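Local structure of cystathionine gamma-lyase (Saccharomyces cerevisiae, 1N8P) at residues Q71-A75 with N220-Y224; L74-S78 with G235-S239; T85-S89 with R226-Q231. The protein binds pyridoxal-5'-phosphate as a member of the Cys/Met metabolism family of PLP-dependent enzymes, and assembles from four chains. All coordinates share one frame; numbering follows the deposited sequence.

Contact 1 of 3, residues Q71-A75 with N220-Y224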
loop_
_atom_site.group_PDB
_atom_site.type_symbol
_atom_site.label_atom_id
_atom_site.label_comp_id
_atom_site.label_asym_id
_atom_site.label_seq_id
_atom_site.Cartn_x
_atom_site.Cartn_y
_atom_site.Cartn_z
ATOM N N GLN A 71 -27.176 -3.505 -13.880
ATOM C CA GLN A 71 -27.720 -3.213 -12.577
ATOM C C GLN A 71 -26.816 -3.694 -11.443
ATOM O O GLN A 71 -26.694 -3.027 -10.415
ATOM C CB GLN A 71 -29.110 -3.855 -12.456
ATOM C CG GLN A 71 -30.206 -3.130 -13.237
ATOM C CD GLN A 71 -30.539 -1.796 -12.632
ATOM O OE1 GLN A 71 -30.965 -1.720 -11.475
ATOM N NE2 GLN A 71 -30.335 -0.727 -13.400
ATOM N N TYR A 72 -26.165 -4.837 -11.645
ATOM C CA TYR A 72 -25.316 -5.416 -10.611
ATOM C C TYR A 72 -23.853 -5.745 -10.961
ATOM O O TYR A 72 -23.516 -6.015 -12.111
ATOM C CB TYR A 72 -26.010 -6.674 -10.064
ATOM C CG TYR A 72 -27.465 -6.427 -9.701
ATOM C CD1 TYR A 72 -28.486 -6.604 -10.647
ATOM C CD2 TYR A 72 -27.824 -5.978 -8.420
ATOM C CE1 TYR A 72 -29.825 -6.339 -10.329
ATOM C CE2 TYR A 72 -29.159 -5.711 -8.092
ATOM C CZ TYR A 72 -30.149 -5.893 -9.051
ATOM O OH TYR A 72 -31.459 -5.622 -8.729
ATOM N N GLY A 73 -23.003 -5.722 -9.932
ATOM C CA GLY A 73 -21.591 -6.048 -10.070
ATOM C C GLY A 73 -21.087 -6.825 -8.859
ATOM O O GLY A 73 -21.647 -6.730 -7.764
ATOM N N LEU A 74 -20.034 -7.612 -9.050
ATOM C CA LEU A 74 -19.449 -8.419 -7.965
ATOM C C LEU A 74 -17.974 -8.715 -8.260
ATOM O O LEU A 74 -17.647 -9.277 -9.294
ATOM C CB LEU A 74 -20.197 -9.757 -7.801
ATOM C CG LEU A 74 -21.646 -9.769 -7.314
ATOM C CD1 LEU A 74 -22.113 -11.198 -7.335
ATOM C CD2 LEU A 74 -21.768 -9.194 -5.904
ATOM N N ALA A 75 -17.076 -8.340 -7.363
ATOM C CA ALA A 75 -15.676 -8.603 -7.624
ATOM C C ALA A 75 -15.281 -9.845 -6.886
ATOM O O ALA A 75 -15.950 -10.242 -5.946
ATOM C CB ALA A 75 -14.841 -7.453 -7.181
ATOM N N ASN A 220 -29.997 -9.326 -13.837
ATOM C CA ASN A 220 -30.840 -10.345 -13.228
ATOM C C ASN A 220 -30.683 -10.388 -11.707
ATOM O O ASN A 220 -29.753 -11.015 -11.190
ATOM C CB ASN A 220 -30.455 -11.688 -13.840
ATOM C CG ASN A 220 -31.337 -12.808 -13.396
ATOM O OD1 ASN A 220 -31.280 -13.905 -13.937
ATOM N ND2 ASN A 220 -32.158 -12.547 -12.403
ATOM N N LYS A 221 -31.606 -9.756 -10.983
ATOM C CA LYS A 221 -31.518 -9.710 -9.525
ATOM C C LYS A 221 -31.474 -11.035 -8.784
ATOM O O LYS A 221 -30.837 -11.127 -7.749
ATOM C CB LYS A 221 -32.653 -8.878 -8.959
ATOM C CG LYS A 221 -32.589 -8.670 -7.464
ATOM C CD LYS A 221 -33.767 -7.805 -7.036
ATOM C CE LYS A 221 -33.880 -7.649 -5.537
ATOM N NZ LYS A 221 -35.240 -7.164 -5.183
ATOM N N PRO A 222 -32.172 -12.070 -9.270
ATOM C CA PRO A 222 -32.114 -13.343 -8.537
ATOM C C PRO A 222 -30.797 -14.065 -8.686
ATOM O O PRO A 222 -30.323 -14.681 -7.743
ATOM C CB PRO A 222 -33.256 -14.145 -9.138
ATOM C CG PRO A 222 -34.246 -13.108 -9.462
ATOM C CD PRO A 222 -33.393 -12.015 -10.089
ATOM N N LEU A 223 -30.236 -13.991 -9.890
ATOM C CA LEU A 223 -28.960 -14.616 -10.249
ATOM C C LEU A 223 -27.840 -13.876 -9.534
ATOM O O LEU A 223 -26.808 -14.451 -9.161
ATOM C CB LEU A 223 -28.756 -14.534 -11.769
ATOM C CG LEU A 223 -27.521 -15.188 -12.385
ATOM C CD1 LEU A 223 -27.379 -16.581 -11.799
ATOM C CD2 LEU A 223 -27.630 -15.244 -13.913
ATOM N N TYR A 224 -28.064 -12.587 -9.328
ATOM C CA TYR A 224 -27.087 -11.765 -8.654
ATOM C C TYR A 224 -26.999 -12.083 -7.176
ATOM O O TYR A 224 -25.906 -12.088 -6.621
ATOM C CB TYR A 224 -27.431 -10.295 -8.843
ATOM C CG TYR A 224 -26.821 -9.404 -7.801
ATOM C CD1 TYR A 224 -25.451 -9.206 -7.731
ATOM C CD2 TYR A 224 -27.622 -8.759 -6.869
ATOM C CE1 TYR A 224 -24.894 -8.383 -6.752
ATOM C CE2 TYR A 224 -27.075 -7.936 -5.887
ATOM C CZ TYR A 224 -25.714 -7.756 -5.834
ATOM O OH TYR A 224 -25.194 -6.952 -4.845
#
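The rings of Tyr72 and Tyr224 lie over one another in an offset stack, their centroids 4.3 Å apart and their planes inclined by 23°. Tyr72 also brings its CB over a face of the Tyr224 ring, 3.8 Å from the centroid, in a CH-pi contact, so both the stem and the ring of Tyr72 bear on its partner. At the far end of Tyr72, OH lies beside the aliphatic part of Lys221, 3.5 Å from Lys221 CB, while the extended lysine chain carries its ammonium away from the strand. Leu74 packs against a different part of the Tyr224 ring, with CG 3.6 Å from Tyr224 CE1. Tyr72 and Leu74 reach the same partner because alternate residues of a strand face the same way, and Gly73 between them adds no side chain. This strand, 72-76, is an edge strand, within this chain, of the seven-stranded mixed sheet in the large domain of the PLP aminotransferase type, and helix 221-234 covers it here. Tyr224 CG stands anti to its amide nitrogen, chi1 158°, which lays the ring between Tyr72 and Leu74. Asn220 is at the N-cap position, and its backbone O accepts Tyr224 N at 3.0 Å in the first turn. On the strand side, backbone hydrogen bonds of Tyr72 with Thr218 and Leu74 with Leu216 pair this strand with 214-218 and so set where the two side chains emerge.

Contact 2 of 3, residues L74-S78 with G235-S239. With PLP (pyridoxal-5'-phosphate), chain E.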
loop_
_atom_site.group_PDB
_atom_site.type_symbol
_atom_site.label_atom_id
_atom_site.label_comp_id
_atom_site.label_asym_id
_atom_site.label_seq_id
_atom_site.Cartn_x
_atom_site.Cartn_y
_atom_site.Cartn_z
ATOM N N LEU A 74 -20.034 -7.612 -9.050
ATOM C CA LEU A 74 -19.449 -8.419 -7.965
ATOM C C LEU A 74 -17.974 -8.715 -8.260
ATOM O O LEU A 74 -17.647 -9.277 -9.294
ATOM C CB LEU A 74 -20.197 -9.757 -7.801
ATOM C CG LEU A 74 -21.646 -9.769 -7.314
ATOM C CD1 LEU A 74 -22.113 -11.198 -7.335
ATOM C CD2 LEU A 74 -21.768 -9.194 -5.904
ATOM N N ALA A 75 -17.076 -8.340 -7.363
ATOM C CA ALA A 75 -15.676 -8.603 -7.624
ATOM C C ALA A 75 -15.281 -9.845 -6.886
ATOM O O ALA A 75 -15.950 -10.242 -5.946
ATOM C CB ALA A 75 -14.841 -7.453 -7.181
ATOM N N PHE A 76 -14.211 -10.475 -7.351
ATOM C CA PHE A 76 -13.672 -11.690 -6.738
ATOM C C PHE A 76 -12.135 -11.698 -6.853
ATOM O O PHE A 76 -11.547 -10.851 -7.539
ATOM C CB PHE A 76 -14.245 -12.945 -7.410
ATOM C CG PHE A 76 -15.751 -13.058 -7.326
ATOM C CD1 PHE A 76 -16.562 -12.523 -8.330
ATOM C CD2 PHE A 76 -16.359 -13.713 -6.248
ATOM C CE1 PHE A 76 -17.957 -12.641 -8.263
ATOM C CE2 PHE A 76 -17.758 -13.839 -6.175
ATOM C CZ PHE A 76 -18.557 -13.303 -7.181
ATOM N N SER A 77 -11.490 -12.651 -6.182
ATOM C CA SER A 77 -10.033 -12.776 -6.196
ATOM C C SER A 77 -9.443 -12.763 -7.600
ATOM O O SER A 77 -8.468 -12.097 -7.867
ATOM C CB SER A 77 -9.635 -14.068 -5.530
ATOM O OG SER A 77 -10.312 -14.242 -4.301
ATOM N N SER A 78 -10.057 -13.481 -8.516
ATOM C CA SER A 78 -9.535 -13.561 -9.878
ATOM C C SER A 78 -10.643 -13.767 -10.893
ATOM O O SER A 78 -11.801 -13.987 -10.521
ATOM C CB SER A 78 -8.551 -14.754 -10.019
ATOM O OG SER A 78 -8.939 -15.899 -9.254
ATOM N N GLY A 235 -15.869 -17.093 0.202
ATOM C CA GLY A 235 -14.833 -16.125 0.528
ATOM C C GLY A 235 -13.774 -15.769 -0.515
ATOM O O GLY A 235 -12.781 -15.124 -0.192
ATOM N N ALA A 236 -13.957 -16.185 -1.763
ATOM C CA ALA A 236 -12.989 -15.859 -2.803
ATOM C C ALA A 236 -13.141 -14.388 -3.148
ATOM O O ALA A 236 -13.396 -14.025 -4.300
ATOM C CB ALA A 236 -13.247 -16.693 -4.012
ATOM N N ILE A 237 -12.978 -13.535 -2.145
ATOM C CA ILE A 237 -13.140 -12.101 -2.343
ATOM C C ILE A 237 -11.850 -11.372 -2.565
ATOM O O ILE A 237 -10.797 -11.793 -2.109
ATOM C CB ILE A 237 -13.850 -11.473 -1.157
ATOM C CG1 ILE A 237 -13.306 -12.101 0.133
ATOM C CG2 ILE A 237 -15.376 -11.662 -1.311
ATOM C CD1 ILE A 237 -13.849 -11.490 1.407
ATOM N N PRO A 238 -11.922 -10.239 -3.267
ATOM C CA PRO A 238 -10.751 -9.428 -3.571
ATOM C C PRO A 238 -10.388 -8.685 -2.317
ATOM O O PRO A 238 -11.179 -8.661 -1.386
ATOM C CB PRO A 238 -11.275 -8.514 -4.666
ATOM C CG PRO A 238 -12.687 -8.206 -4.174
ATOM C CD PRO A 238 -13.171 -9.557 -3.680
ATOM N N SER A 239 -9.220 -8.063 -2.271
ATOM C CA SER A 239 -8.853 -7.342 -1.073
ATOM C C SER A 239 -9.249 -5.887 -1.232
ATOM O O SER A 239 -9.433 -5.406 -2.356
ATOM C CB SER A 239 -7.361 -7.452 -0.824
ATOM O OG SER A 239 -6.740 -6.187 -0.981
HETATM N N1 PLP E . -9.874 -15.093 -18.905
HETATM C C2 PLP E . -9.296 -14.359 -19.920
HETATM C C2A PLP E . -10.156 -14.199 -21.170
HETATM C C3 PLP E . -7.929 -13.823 -19.656
HETATM O O3 PLP E . -7.465 -13.086 -20.695
HETATM C C4 PLP E . -7.273 -14.082 -18.414
HETATM C C4A PLP E . -5.879 -13.575 -18.168
HETATM C C5 PLP E . -8.020 -14.892 -17.410
HETATM C C6 PLP E . -9.291 -15.365 -17.684
HETATM C C5A PLP E . -7.368 -15.112 -16.035
HETATM O O4P PLP E . -7.741 -14.147 -15.069
HETATM P P PLP E . -7.223 -14.282 -13.599
HETATM O O1P PLP E . -7.607 -13.028 -12.999
HETATM O O2P PLP E . -5.720 -14.442 -13.696
HETATM O O3P PLP E . -7.880 -15.489 -13.124
#
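Phe76 and Ser77 run close beside Ile237 and Pro238, the CA atoms of Ser77 and Pro238 being 4.3 Å apart, and Ser77 N gives a hydrogen bond of 3.0 Å to Ala236 O with an N-H...O angle of 159°. The donor sits well above the carbonyl plane, 50° out of it. The same oxygen lies at the edge of the Phe76 ring, in its plane, with CD2 of Phe76 3.6 Å from Ala236 O. Pro238 covers the strand end: its CG meets Ala75 at 3.8 Å from Ala75 CB, and its CB rests near the Phe76 carbonyl. Ser77 OG has its main partner in Ser77 OG of the second subunit. The CB of Ser78 points away from 235-239; OG caps Ala81 N and also bonds to Gly235 O of the second subunit, while Ser78 CB comes within 3.3 Å of O3P of the pyridoxal-5'-phosphate. Gly79 N, Ser80 OG and Ser200 OG bond to this ligand, joined by Tyr49 and Arg51 of the second subunit. The strand end, the serine N-cap and the helix start that follows thus form part of the phosphate side of a PLP site built at a subunit interface.

Contact 3 of 3, residues T85-S89 with R226-Q231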
loop_
_atom_site.group_PDB
_atom_site.type_symbol
_atom_site.label_atom_id
_atom_site.label_comp_id
_atom_site.label_asym_id
_atom_site.label_seq_id
_atom_site.Cartn_x
_atom_site.Cartn_y
_atom_site.Cartn_z
ATOM N N THR A 85 -17.341 -19.249 -9.177
ATOM C CA THR A 85 -18.556 -18.996 -8.435
ATOM C C THR A 85 -19.739 -19.266 -9.357
ATOM O O THR A 85 -20.759 -19.800 -8.927
ATOM C CB THR A 85 -18.579 -17.550 -7.935
ATOM O OG1 THR A 85 -17.393 -17.335 -7.169
ATOM C CG2 THR A 85 -19.825 -17.269 -7.063
ATOM N N ILE A 86 -19.591 -18.919 -10.631
ATOM C CA ILE A 86 -20.669 -19.138 -11.574
ATOM C C ILE A 86 -20.915 -20.638 -11.803
ATOM O O ILE A 86 -22.063 -21.086 -11.865
ATOM C CB ILE A 86 -20.386 -18.464 -12.928
ATOM C CG1 ILE A 86 -20.194 -16.956 -12.748
ATOM C CG2 ILE A 86 -21.562 -18.711 -13.872
ATOM C CD1 ILE A 86 -19.996 -16.179 -14.101
ATOM N N LEU A 87 -19.854 -21.422 -11.919
ATOM C CA LEU A 87 -20.049 -22.832 -12.128
ATOM C C LEU A 87 -20.591 -23.555 -10.894
ATOM O O LEU A 87 -21.333 -24.525 -11.017
ATOM C CB LEU A 87 -18.748 -23.471 -12.574
ATOM C CG LEU A 87 -18.260 -23.017 -13.947
ATOM C CD1 LEU A 87 -16.860 -23.536 -14.188
ATOM C CD2 LEU A 87 -19.181 -23.525 -15.027
ATOM N N GLN A 88 -20.234 -23.102 -9.697
ATOM C CA GLN A 88 -20.704 -23.781 -8.497
ATOM C C GLN A 88 -22.097 -23.319 -8.113
ATOM O O GLN A 88 -22.706 -23.875 -7.205
ATOM C CB GLN A 88 -19.718 -23.576 -7.335
ATOM C CG GLN A 88 -19.716 -22.197 -6.698
ATOM C CD GLN A 88 -18.393 -21.876 -5.980
ATOM O OE1 GLN A 88 -18.304 -20.906 -5.215
ATOM N NE2 GLN A 88 -17.357 -22.682 -6.238
ATOM N N SER A 89 -22.602 -22.303 -8.805
ATOM C CA SER A 89 -23.939 -21.800 -8.539
ATOM C C SER A 89 -24.888 -22.665 -9.363
ATOM O O SER A 89 -26.116 -22.584 -9.215
ATOM C CB SER A 89 -24.085 -20.320 -8.949
ATOM O OG SER A 89 -24.216 -20.147 -10.358
ATOM N N ARG A 226 -27.888 -15.015 -5.600
ATOM C CA ARG A 226 -27.399 -16.364 -5.360
ATOM C C ARG A 226 -25.870 -16.224 -5.411
ATOM O O ARG A 226 -25.167 -16.528 -4.440
ATOM C CB ARG A 226 -27.863 -17.304 -6.476
ATOM C CG ARG A 226 -29.266 -17.851 -6.304
ATOM C CD ARG A 226 -29.903 -18.220 -7.640
ATOM N NE ARG A 226 -29.044 -18.996 -8.533
ATOM C CZ ARG A 226 -29.264 -19.105 -9.841
ATOM N NH1 ARG A 226 -30.314 -18.492 -10.392
ATOM N NH2 ARG A 226 -28.433 -19.809 -10.608
ATOM N N LEU A 227 -25.383 -15.728 -6.555
ATOM C CA LEU A 227 -23.959 -15.510 -6.805
ATOM C C LEU A 227 -23.257 -14.713 -5.689
ATOM O O LEU A 227 -22.113 -15.004 -5.340
ATOM C CB LEU A 227 -23.789 -14.808 -8.158
ATOM C CG LEU A 227 -23.011 -15.493 -9.302
ATOM C CD1 LEU A 227 -23.167 -17.000 -9.284
ATOM C CD2 LEU A 227 -23.509 -14.937 -10.624
ATOM N N GLN A 228 -23.915 -13.703 -5.131
ATOM C CA GLN A 228 -23.295 -12.955 -4.041
ATOM C C GLN A 228 -23.272 -13.864 -2.810
ATOM O O GLN A 228 -22.389 -13.734 -1.944
ATOM C CB GLN A 228 -24.092 -11.689 -3.719
ATOM C CG GLN A 228 -23.894 -11.176 -2.300
ATOM C CD GLN A 228 -24.788 -9.989 -1.972
ATOM O OE1 GLN A 228 -24.474 -8.848 -2.299
ATOM N NE2 GLN A 228 -25.918 -10.260 -1.333
ATOM N N PHE A 229 -24.245 -14.784 -2.728
ATOM C CA PHE A 229 -24.298 -15.688 -1.591
ATOM C C PHE A 229 -23.010 -16.485 -1.639
ATOM O O PHE A 229 -22.157 -16.307 -0.790
ATOM C CB PHE A 229 -25.515 -16.630 -1.640
ATOM C CG PHE A 229 -25.577 -17.605 -0.469
ATOM C CD1 PHE A 229 -26.189 -17.251 0.729
ATOM C CD2 PHE A 229 -24.976 -18.860 -0.555
ATOM C CE1 PHE A 229 -26.199 -18.129 1.821
ATOM C CE2 PHE A 229 -24.984 -19.737 0.537
ATOM C CZ PHE A 229 -25.594 -19.369 1.723
ATOM N N LEU A 230 -22.861 -17.341 -2.646
ATOM C CA LEU A 230 -21.641 -18.138 -2.794
ATOM C C LEU A 230 -20.408 -17.297 -2.436
ATOM O O LEU A 230 -19.514 -17.757 -1.710
ATOM C CB LEU A 230 -21.498 -18.640 -4.236
ATOM C CG LEU A 230 -22.406 -19.786 -4.678
ATOM C CD1 LEU A 230 -22.396 -19.907 -6.170
ATOM C CD2 LEU A 230 -21.924 -21.087 -4.052
ATOM N N GLN A 231 -20.385 -16.058 -2.933
ATOM C CA GLN A 231 -19.278 -15.133 -2.695
ATOM C C GLN A 231 -19.006 -14.999 -1.209
ATOM O O GLN A 231 -17.901 -15.273 -0.736
ATOM C CB GLN A 231 -19.598 -13.747 -3.269
ATOM C CG GLN A 231 -18.497 -12.701 -3.098
ATOM C CD GLN A 231 -19.060 -11.291 -3.077
ATOM O OE1 GLN A 231 -18.465 -10.361 -3.612
ATOM N NE2 GLN A 231 -20.218 -11.126 -2.439
#
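Ile86 O receives two groups of Ser89: the hydroxyl OG donates to it at 2.8 Å, and the amide N of Ser89 adds a weak bond. The hydroxyl lies 29° out of the carbonyl plane. Ser89 chi1, 77°, folds OG back toward Ile86, and the methylene carbon meets the neighbouring helix, with Ser89 CB 3.5 Å from Leu227 CD1. Leu230 is the main intruder from that helix. Its CD1 pushes in among Ser89 CB, the carbonyl of Thr85 and the stem of Gln88, where Gln88 CG is 3.6 Å from Leu230 CD1; the side chains of Gln88 and Leu230 lie alongside each other, heads running opposite ways. Thr85 points its methyl, not its hydroxyl, toward helix 221-234, putting CG2 3.6 Å from Leu230 CB and 3.7 Å from Leu227 O, while OG1 bonds back to Ala81 O. Arg226 brings the edge of its guanidinium toward Ser89, with NH2 3.9 Å from Ser89 O, a loose approach with no hydrogen bond. Ile86 turns mainly the other way, onto Leu141, Trp143 and Val198 of the sheet, but it shares Ile196 with Leu227. With Thr85 nearest Leu230 and Ser89 nearest Leu227, helices 79-88 and 221-234 run in roughly opposite senses, inclined to each other, two neighbours packed on the central sheet of the PLP-dependent aminotransferase-type fold.

In the fold
From the N terminus the chain passes strand 72-76, turns into helix 79-88 and returns much later along strand 214-218, helix 221-234 and the loop beyond it. Contact 1 closes the first long loop, bringing the start of that helix back to the strand. Contact 3 starts later and ends later, so the two cross. Contact 2 starts from the same strand as contact 1 and closes on the loop after the helix, spanning all of contact 3 between its segments. Gln231 touches both Ala75 and Phe76, joining contact 3 to the strand. Together they tie one sheet edge, two of the helices packed on it and the strand end next to the pyridoxal-5'-phosphate.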